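Local structure of MAGE domain-containing protein (Xenopus laevis, 7DG2) at residues D141-K144 / L145-E149; R32-I35 / V36-V39; E180-K183 / M184-L187; E134-S137 / E138-D141. The protein probably serves as the MAGE-family Nse3 subunit, which with Nse1 shapes Nse4 within the DNA-binding Smc5/6 complex. One frame throughout, in Å; residues are numbered along the deposited sequence.

Overall arrangement
Contacts 1, 2 and 3 are partly buried, whereas contact 4 lies at the surface. Contact 2 is a turn of helix 32-40 in the first of two winged-helix units, its centre about 29 Å from that of contact 1, which opens helix 142-152 in the second. Contact 4 is the turn leading into that helix: it shares Asp-141 with contact 1 and packs His-136 and Phe-139 against Val-142 and Leu-145. Contacts 1 and 3 both start helices with a side-chain cap, an aspartate in one and a serine in the other. Contact 2 adds a salt bridge, contact 4 a histidine ring holding backbone N-H groups. Contacts 3 and 4 also meet the Nse4 chain.

Contact 1 (D141-K144 / L145-E149); sequences DVKK and LVTEE
Thr-147 folds back onto Lys-143 one helical turn earlier, and this is the tight part of the contact. Its OG1 donates to Lys-143 O at 2.6 Å, while Thr-147 N donates to the same oxygen from the opposite face of the carbonyl plane. The hydroxyl gets there because OG1 stands between the backbone N and the carbonyl carbon (chi1 68°), which leaves CG2 4.0 Å from Lys-143 CD. With an alanine here, Lys-143 O would probably lose its second donor and the Lys-143 chain its methyl neighbour. Val-142 and Val-146 lie side by side on the buried face, CG1 of the first 3.9 Å from CG2 of the second. Asp-141 is the N-cap: its OD1 takes Lys-144 N at 3.0 Å from above the carboxylate plane. Lys-144 O accepts from both Glu-148 N and Glu-149 N, the second bond marking a wider pi-type turn.

The solvent side is looser. Glu-148 OE1 rests 3.4 Å from Lys-144 CG but 5.7 Å from Lys-144 NZ, and a water links that NZ to Glu-149 OE2. Lys-143 NZ and Glu-149 OE1 form salt bridges with Glu-118 and Lys-98. Val-142 and Val-146 pack on helix 94-111 and on Trp-122 of helix 118-127, and Thr-147 touches Tyr-158 of strand 156-160.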
loop_
_atom_site.group_PDB
_atom_site.type_symbol
_atom_site.label_atom_id
_atom_site.label_comp_id
_atom_site.label_asym_id
_atom_site.label_seq_id
_atom_site.Cartn_x
_atom_site.Cartn_y
_atom_site.Cartn_z
ATOM N N ASP B 141 2.878 -14.358 -13.663
ATOM C CA ASP B 141 4.010 -15.276 -13.756
ATOM C C ASP B 141 4.264 -15.863 -12.370
ATOM O O ASP B 141 4.980 -15.274 -11.559
ATOM C CB ASP B 141 5.232 -14.541 -14.302
ATOM C CG ASP B 141 6.443 -15.443 -14.485
ATOM O OD1 ASP B 141 6.451 -16.585 -13.975
ATOM O OD2 ASP B 141 7.408 -14.996 -15.148
ATOM N N VAL B 142 3.716 -17.054 -12.112
ATOM C CA VAL B 142 3.796 -17.641 -10.774
ATOM C C VAL B 142 5.173 -18.232 -10.509
ATOM O O VAL B 142 5.623 -18.284 -9.354
ATOM C CB VAL B 142 2.694 -18.699 -10.583
ATOM C CG1 VAL B 142 2.659 -19.156 -9.132
ATOM C CG2 VAL B 142 1.344 -18.147 -11.002
ATOM N N LYS B 143 5.857 -18.702 -11.556
ATOM C CA LYS B 143 7.241 -19.132 -11.412
ATOM C C LYS B 143 8.104 -18.002 -10.866
ATOM O O LYS B 143 8.913 -18.207 -9.954
ATOM C CB LYS B 143 7.784 -19.614 -12.762
ATOM C CG LYS B 143 9.265 -19.945 -12.745
ATOM C CD LYS B 143 9.550 -21.286 -12.087
ATOM C CE LYS B 143 10.966 -21.744 -12.405
ATOM N NZ LYS B 143 11.267 -23.086 -11.849
ATOM N N LYS B 144 7.941 -16.798 -11.417
ATOM C CA LYS B 144 8.723 -15.663 -10.937
ATOM C C LYS B 144 8.273 -15.224 -9.547
ATOM O O LYS B 144 9.104 -14.851 -8.711
ATOM C CB LYS B 144 8.623 -14.503 -11.923
ATOM C CG LYS B 144 9.598 -13.375 -11.634
ATOM C CD LYS B 144 9.827 -12.506 -12.861
ATOM C CE LYS B 144 8.536 -11.891 -13.343
ATOM N NZ LYS B 144 7.868 -11.112 -12.262
ATOM N N LEU B 145 6.964 -15.243 -9.286
ATOM C CA LEU B 145 6.471 -14.867 -7.962
ATOM C C LEU B 145 7.063 -15.764 -6.885
ATOM O O LEU B 145 7.541 -15.278 -5.851
ATOM C CB LEU B 145 4.941 -14.931 -7.931
ATOM C CG LEU B 145 4.289 -14.684 -6.566
ATOM C CD1 LEU B 145 4.644 -13.292 -6.072
ATOM C CD2 LEU B 145 2.774 -14.860 -6.650
ATOM N N VAL B 146 7.058 -17.080 -7.119
ATOM C CA VAL B 146 7.462 -18.033 -6.085
ATOM C C VAL B 146 8.980 -18.157 -5.981
ATOM O O VAL B 146 9.528 -18.203 -4.873
ATOM C CB VAL B 146 6.794 -19.397 -6.336
ATOM C CG1 VAL B 146 7.333 -20.426 -5.365
ATOM C CG2 VAL B 146 5.267 -19.275 -6.201
ATOM N N THR B 147 9.694 -18.230 -7.112
ATOM C CA THR B 147 11.130 -18.489 -7.072
ATOM C C THR B 147 11.983 -17.227 -7.047
ATOM O O THR B 147 13.184 -17.319 -6.767
ATOM C CB THR B 147 11.573 -19.348 -8.273
ATOM O OG1 THR B 147 11.445 -18.596 -9.488
ATOM C CG2 THR B 147 10.731 -20.604 -8.359
ATOM N N GLU B 148 11.410 -16.058 -7.328
ATOM C CA GLU B 148 12.176 -14.817 -7.322
ATOM C C GLU B 148 11.617 -13.819 -6.317
ATOM O O GLU B 148 12.325 -13.444 -5.380
ATOM C CB GLU B 148 12.220 -14.208 -8.739
ATOM C CG GLU B 148 12.865 -15.134 -9.780
ATOM C CD GLU B 148 12.989 -14.503 -11.164
ATOM O OE1 GLU B 148 13.010 -13.256 -11.269
ATOM O OE2 GLU B 148 13.065 -15.263 -12.150
ATOM N N GLU B 149 10.358 -13.408 -6.464
ATOM C CA GLU B 149 9.811 -12.361 -5.602
ATOM C C GLU B 149 9.792 -12.797 -4.142
ATOM O O GLU B 149 10.317 -12.094 -3.269
ATOM C CB GLU B 149 8.408 -11.973 -6.065
ATOM C CG GLU B 149 7.740 -10.902 -5.192
ATOM C CD GLU B 149 6.487 -10.318 -5.836
ATOM O OE1 GLU B 149 5.558 -9.901 -5.108
ATOM O OE2 GLU B 149 6.432 -10.289 -7.083
HETATM O O HOH W 1 6.969 -11.676 -9.419
#

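Contact 2 (R32-I35 / V36-V39); sequences RADI and VRSV
Val-36 closes the first turn over Arg-32, its N donating to Arg-32 O at 3.0 Å in a nearly straight bond. CG2 of Val-36 is anti to its carbonyl carbon and so swings back over the preceding turn, 3.3 Å from Arg-32 O. Val-36 also touches Tyr-47 of helix 47-62 and Lys-44 in the loop before it.

Arg-37 comes next. Its N bonds Ala-33 O, and its CB lies 3.3 Å from that oxygen. The side chain leaves anti to the backbone N, then turns at chi3 (111°), which carries the guanidinium back alongside Asp-34. NH2 of Arg-37 reaches Asp-34 OD1 at 2.7 Å, a salt bridge whose hydrogen bond is weak because the N-H points well off the line (125°). The carboxylate and guanidinium planes stand 35° apart, and OD1 makes the contact, so this is not the flat two-oxygen pairing. NH2 is also 3.4 Å from Asp-34 CA, which lies in the guanidinium plane at its edge.

Ser-38 contributes its N to Asp-34 O at 2.9 Å, with its CB close over the same carbonyl. Val-39 finishes the walk: its N bonds Ile-35 O at 3.1 Å.

Packing and charge thus meet on one helix, the second of a winged-helix unit: Ile-35 and Val-39 join helix 32-40 to Tyr-19 of helix 6-23, which Asp-34 also touches, while Asp-34 and Arg-37 probably offset each other's charge through a single, bent link.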
loop_
_atom_site.group_PDB
_atom_site.type_symbol
_atom_site.label_atom_id
_atom_site.label_comp_id
_atom_site.label_asym_id
_atom_site.label_seq_id
_atom_site.Cartn_x
_atom_site.Cartn_y
_atom_site.Cartn_z
ATOM N N ARG B 32 21.553 -2.337 7.146
ATOM C CA ARG B 32 22.055 -1.277 8.018
ATOM C C ARG B 32 23.101 -0.425 7.308
ATOM O O ARG B 32 23.114 0.808 7.445
ATOM C CB ARG B 32 22.655 -1.889 9.289
ATOM C CG ARG B 32 23.135 -0.886 10.305
ATOM C CD ARG B 32 23.819 -1.612 11.463
ATOM N NE ARG B 32 25.172 -2.001 11.060
ATOM C CZ ARG B 32 25.990 -2.728 11.809
ATOM N NH1 ARG B 32 25.584 -3.143 13.003
ATOM N NH2 ARG B 32 27.212 -3.020 11.368
ATOM N N ALA B 33 24.000 -1.065 6.554
ATOM C CA ALA B 33 25.063 -0.310 5.897
ATOM C C ALA B 33 24.512 0.712 4.906
ATOM O O ALA B 33 25.100 1.787 4.742
ATOM C CB ALA B 33 26.032 -1.268 5.194
ATOM N N ASP B 34 23.371 0.416 4.272
ATOM C CA ASP B 34 22.772 1.377 3.347
ATOM C C ASP B 34 22.099 2.523 4.091
ATOM O O ASP B 34 22.172 3.672 3.654
ATOM C CB ASP B 34 21.756 0.697 2.427
ATOM C CG ASP B 34 22.399 -0.198 1.376
ATOM O OD1 ASP B 34 23.554 0.066 0.975
ATOM O OD2 ASP B 34 21.735 -1.162 0.936
ATOM N N ILE B 35 21.433 2.245 5.221
ATOM C CA ILE B 35 20.936 3.339 6.049
ATOM C C ILE B 35 22.070 4.287 6.412
ATOM O O ILE B 35 21.944 5.516 6.310
ATOM C CB ILE B 35 20.264 2.794 7.323
ATOM C CG1 ILE B 35 19.125 1.843 6.965
ATOM C CG2 ILE B 35 19.763 3.966 8.175
ATOM C CD1 ILE B 35 18.589 1.106 8.209
ATOM N N VAL B 36 23.186 3.730 6.880
ATOM C CA VAL B 36 24.266 4.582 7.370
ATOM C C VAL B 36 24.904 5.369 6.228
ATOM O O VAL B 36 25.150 6.577 6.349
ATOM C CB VAL B 36 25.292 3.728 8.129
ATOM C CG1 VAL B 36 26.472 4.596 8.577
ATOM C CG2 VAL B 36 24.599 3.073 9.336
ATOM N N ARG B 37 25.149 4.707 5.100
ATOM C CA ARG B 37 25.856 5.333 3.980
ATOM C C ARG B 37 24.976 6.335 3.246
ATOM O O ARG B 37 25.404 7.463 2.969
ATOM C CB ARG B 37 26.352 4.245 3.018
ATOM C CG ARG B 37 26.838 4.725 1.650
ATOM C CD ARG B 37 27.512 3.554 0.935
ATOM N NE ARG B 37 26.805 3.018 -0.230
ATOM C CZ ARG B 37 25.586 2.473 -0.232
ATOM N NH1 ARG B 37 25.086 2.000 -1.366
ATOM N NH2 ARG B 37 24.843 2.416 0.865
ATOM N N SER B 38 23.739 5.950 2.938
ATOM C CA SER B 38 22.880 6.754 2.076
ATOM C C SER B 38 22.135 7.846 2.810
ATOM O O SER B 38 21.760 8.846 2.189
ATOM C CB SER B 38 21.861 5.865 1.356
ATOM O OG SER B 38 22.515 5.002 0.440
ATOM N N VAL B 39 21.850 7.673 4.101
ATOM C CA VAL B 39 21.086 8.652 4.858
ATOM C C VAL B 39 21.930 9.325 5.939
ATOM O O VAL B 39 21.941 10.553 6.053
ATOM C CB VAL B 39 19.819 8.006 5.465
ATOM C CG1 VAL B 39 18.965 9.060 6.128
ATOM C CG2 VAL B 39 19.042 7.291 4.381
#

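Contact 3 (E180-K183 / M184-L187); sequences ETSK and MKVL
The backbone turns from loop into helix through two straight bonds, Val-186 N to Ser-182 O at 3.0 Å and Leu-187 N to Lys-183 O at 2.9 Å. Ser-182 caps the new helix: its OG accepts from Lys-185 N at 3.0 Å with an N-H...O angle of 167°. A chi1 of 74° tucks that hydroxyl between the backbone N and carbonyl carbon of Ser-182, within reach of this N-H of the first turn. Lys-185 CG also closes on it, 3.3 Å from Ser-182 OG, before the lysine chain bends off. Ser-182 N is buried here and has no partner in the model.

Thr-181 crosses Val-186 at about a right angle, the two CG2 methyls 4.0 Å apart, and its OG1 lies 3.6 Å from Lys-185 CB. That OG1 is hydrogen-bonded to Tyr-61 O of the Nse4 chain, so the residue faces helix start and partner subunit together. Lys-183 NZ forms a salt bridge with Asp-207, and Met-184 packs on Tyr-205, both in helix 202-209.

This is a serine N-cap, set in the short link between helices 175-180 and 183-193 where Nse4 meets the chain.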
loop_
_atom_site.group_PDB
_atom_site.type_symbol
_atom_site.label_atom_id
_atom_site.label_comp_id
_atom_site.label_asym_id
_atom_site.label_seq_id
_atom_site.Cartn_x
_atom_site.Cartn_y
_atom_site.Cartn_z
ATOM N N GLU B 180 7.829 -12.930 10.632
ATOM C CA GLU B 180 6.461 -12.466 10.470
ATOM C C GLU B 180 5.427 -13.497 10.896
ATOM O O GLU B 180 4.313 -13.115 11.274
ATOM C CB GLU B 180 6.204 -12.048 9.020
ATOM C CG GLU B 180 6.920 -10.740 8.639
ATOM C CD GLU B 180 6.503 -10.196 7.286
ATOM O OE1 GLU B 180 5.643 -10.809 6.609
ATOM O OE2 GLU B 180 7.027 -9.131 6.907
ATOM N N THR B 181 5.758 -14.785 10.868
ATOM C CA THR B 181 4.834 -15.809 11.363
ATOM C C THR B 181 5.647 -16.787 12.212
ATOM O O THR B 181 6.746 -16.477 12.683
ATOM C CB THR B 181 4.047 -16.443 10.190
ATOM O OG1 THR B 181 2.959 -17.233 10.697
ATOM C CG2 THR B 181 4.932 -17.313 9.289
ATOM N N SER B 182 5.094 -17.969 12.469
ATOM C CA SER B 182 5.777 -18.952 13.292
ATOM C C SER B 182 5.295 -20.331 12.877
ATOM O O SER B 182 4.256 -20.478 12.238
ATOM C CB SER B 182 5.505 -18.735 14.784
ATOM O OG SER B 182 4.186 -19.149 15.128
ATOM N N LYS B 183 6.052 -21.351 13.272
ATOM C CA LYS B 183 5.600 -22.709 12.988
ATOM C C LYS B 183 4.244 -22.990 13.626
ATOM O O LYS B 183 3.377 -23.607 12.998
ATOM C CB LYS B 183 6.641 -23.720 13.466
ATOM C CG LYS B 183 7.914 -23.747 12.627
ATOM C CD LYS B 183 8.887 -24.761 13.208
ATOM C CE LYS B 183 10.126 -24.905 12.349
ATOM N NZ LYS B 183 11.098 -25.875 12.977
ATOM N N MET B 184 4.030 -22.534 14.869
ATOM C CA MET B 184 2.760 -22.822 15.535
ATOM C C MET B 184 1.610 -22.090 14.861
ATOM O O MET B 184 0.521 -22.651 14.699
ATOM C CB MET B 184 2.840 -22.462 17.022
ATOM C CG MET B 184 1.618 -22.886 17.826
ATOM S SD MET B 184 1.381 -24.678 17.797
ATOM C CE MET B 184 2.635 -25.204 18.974
ATOM N N LYS B 185 1.832 -20.838 14.444
ATOM C CA LYS B 185 0.789 -20.125 13.716
ATOM C C LYS B 185 0.441 -20.827 12.406
ATOM O O LYS B 185 -0.736 -20.934 12.052
ATOM C CB LYS B 185 1.227 -18.681 13.442
ATOM C CG LYS B 185 1.274 -17.782 14.664
ATOM C CD LYS B 185 -0.120 -17.436 15.160
ATOM C CE LYS B 185 -0.064 -16.290 16.179
ATOM N NZ LYS B 185 -1.363 -16.073 16.874
ATOM N N VAL B 186 1.449 -21.307 11.668
ATOM C CA VAL B 186 1.160 -21.998 10.413
ATOM C C VAL B 186 0.429 -23.315 10.689
ATOM O O VAL B 186 -0.509 -23.687 9.973
ATOM C CB VAL B 186 2.454 -22.210 9.609
ATOM C CG1 VAL B 186 2.188 -23.110 8.406
ATOM C CG2 VAL B 186 3.010 -20.853 9.139
ATOM N N LEU B 187 0.832 -24.021 11.750
ATOM C CA LEU B 187 0.123 -25.233 12.147
ATOM C C LEU B 187 -1.330 -24.931 12.487
ATOM O O LEU B 187 -2.231 -25.724 12.181
ATOM C CB LEU B 187 0.826 -25.885 13.335
ATOM C CG LEU B 187 0.141 -27.152 13.865
ATOM C CD1 LEU B 187 0.005 -28.183 12.741
ATOM C CD2 LEU B 187 0.946 -27.730 15.027
#

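Contact 4 (E134-S137 / E138-D141); sequences EMHS and EFGD
His-136 and Phe-139 lie side by side and point the same way, their planes 20° apart but slid past one another, with centroids 5.3 Å apart, so that the rings barely overlap. The nearest approach of the rings is Phe-139 CD2 to His-136 ND1, 3.5 Å. The same nitrogen gathers the backbone of the turn. Glu-138 N donates to His-136 ND1 at 3.2 Å, arriving 38° out of the ring plane, and Phe-139 N adds a weak bond at 3.4 Å from near that plane at the ring's edge. Accepting both is consistent with an ND1 that carries no proton. The ring is placed for this by CG lying anti to the backbone N of His-136 (chi1 -166°).

Glu-138 covers one face of Phe-139, its CG 3.9 Å above the ring plane and over the centre; its OE2 bonds Ser-97 OG. The backbone closes in both directions, His-136 N to Gly-140 O and Gly-140 N to His-136 O, each 2.9 Å. Met-135 bends its CE to 3.7 Å from Gly-140 CA, where positive phi favours glycine. A leucine in place of His-136 has no ring nitrogen, and the N-H groups of Glu-138 and Phe-139 would probably be left without that acceptor.

Trp-51 of the Nse4 chain meets the His-136 ring and stands edge-to-face with Phe-139. The arrangement is a tight antiparallel reversal, a single bridge closed by an alpha-turn, leading into helix 142-152 and offering aromatic rings to the partner subunit.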
loop_
_atom_site.group_PDB
_atom_site.type_symbol
_atom_site.label_atom_id
_atom_site.label_comp_id
_atom_site.label_asym_id
_atom_site.label_seq_id
_atom_site.Cartn_x
_atom_site.Cartn_y
_atom_site.Cartn_z
ATOM N N GLU B 134 2.279 -21.178 -17.130
ATOM C CA GLU B 134 1.120 -20.507 -17.706
ATOM C C GLU B 134 0.769 -19.279 -16.880
ATOM O O GLU B 134 0.735 -19.349 -15.645
ATOM C CB GLU B 134 -0.086 -21.446 -17.780
ATOM C CG GLU B 134 -1.314 -20.810 -18.430
ATOM C CD GLU B 134 -1.125 -20.540 -19.919
ATOM O OE1 GLU B 134 -1.463 -21.429 -20.733
ATOM O OE2 GLU B 134 -0.635 -19.443 -20.279
ATOM N N MET B 135 0.518 -18.157 -17.560
ATOM C CA MET B 135 0.049 -16.963 -16.870
ATOM C C MET B 135 -1.212 -17.284 -16.084
ATOM O O MET B 135 -2.099 -17.998 -16.560
ATOM C CB MET B 135 -0.222 -15.828 -17.860
ATOM C CG MET B 135 1.034 -15.181 -18.432
ATOM S SD MET B 135 1.970 -14.173 -17.253
ATOM C CE MET B 135 0.869 -12.772 -17.065
ATOM N N HIS B 136 -1.274 -16.765 -14.862
ATOM C CA HIS B 136 -2.361 -17.037 -13.936
ATOM C C HIS B 136 -3.233 -15.794 -13.813
ATOM O O HIS B 136 -2.727 -14.667 -13.820
ATOM C CB HIS B 136 -1.798 -17.448 -12.571
ATOM C CG HIS B 136 -2.807 -18.057 -11.651
ATOM N ND1 HIS B 136 -3.465 -17.328 -10.685
ATOM C CD2 HIS B 136 -3.246 -19.332 -11.529
ATOM C CE1 HIS B 136 -4.283 -18.124 -10.020
ATOM N NE2 HIS B 136 -4.166 -19.346 -10.510
ATOM N N SER B 137 -4.547 -15.999 -13.708
ATOM C CA SER B 137 -5.459 -14.858 -13.697
ATOM C C SER B 137 -5.259 -13.975 -12.469
ATOM O O SER B 137 -5.526 -12.770 -12.522
ATOM C CB SER B 137 -6.908 -15.340 -13.777
ATOM O OG SER B 137 -7.221 -16.238 -12.726
ATOM N N GLU B 138 -4.777 -14.545 -11.366
ATOM C CA GLU B 138 -4.524 -13.787 -10.144
ATOM C C GLU B 138 -3.077 -13.336 -10.009
ATOM O O GLU B 138 -2.825 -12.181 -9.649
ATOM C CB GLU B 138 -4.903 -14.627 -8.919
ATOM C CG GLU B 138 -5.022 -13.839 -7.626
ATOM C CD GLU B 138 -6.297 -13.008 -7.558
ATOM O OE1 GLU B 138 -7.113 -13.071 -8.506
ATOM O OE2 GLU B 138 -6.487 -12.298 -6.546
ATOM N N PHE B 139 -2.121 -14.217 -10.306
ATOM C CA PHE B 139 -0.723 -14.007 -9.972
ATOM C C PHE B 139 0.179 -13.755 -11.175
ATOM O O PHE B 139 1.340 -13.386 -10.984
ATOM C CB PHE B 139 -0.187 -15.216 -9.191
ATOM C CG PHE B 139 -0.953 -15.510 -7.928
ATOM C CD1 PHE B 139 -0.991 -14.587 -6.899
ATOM C CD2 PHE B 139 -1.630 -16.712 -7.771
ATOM C CE1 PHE B 139 -1.698 -14.856 -5.734
ATOM C CE2 PHE B 139 -2.330 -16.988 -6.604
ATOM C CZ PHE B 139 -2.361 -16.053 -5.586
ATOM N N GLY B 140 -0.309 -13.943 -12.397
ATOM C CA GLY B 140 0.535 -13.730 -13.556
ATOM C C GLY B 140 1.615 -14.782 -13.699
ATOM O O GLY B 140 1.316 -15.970 -13.843
ATOM N N ASP B 141 2.878 -14.358 -13.663
ATOM C CA ASP B 141 4.010 -15.276 -13.756
ATOM C C ASP B 141 4.264 -15.863 -12.370
ATOM O O ASP B 141 4.980 -15.274 -11.559
ATOM C CB ASP B 141 5.232 -14.541 -14.302
ATOM C CG ASP B 141 6.443 -15.443 -14.485
ATOM O OD1 ASP B 141 6.451 -16.585 -13.975
ATOM O OD2 ASP B 141 7.408 -14.996 -15.148
#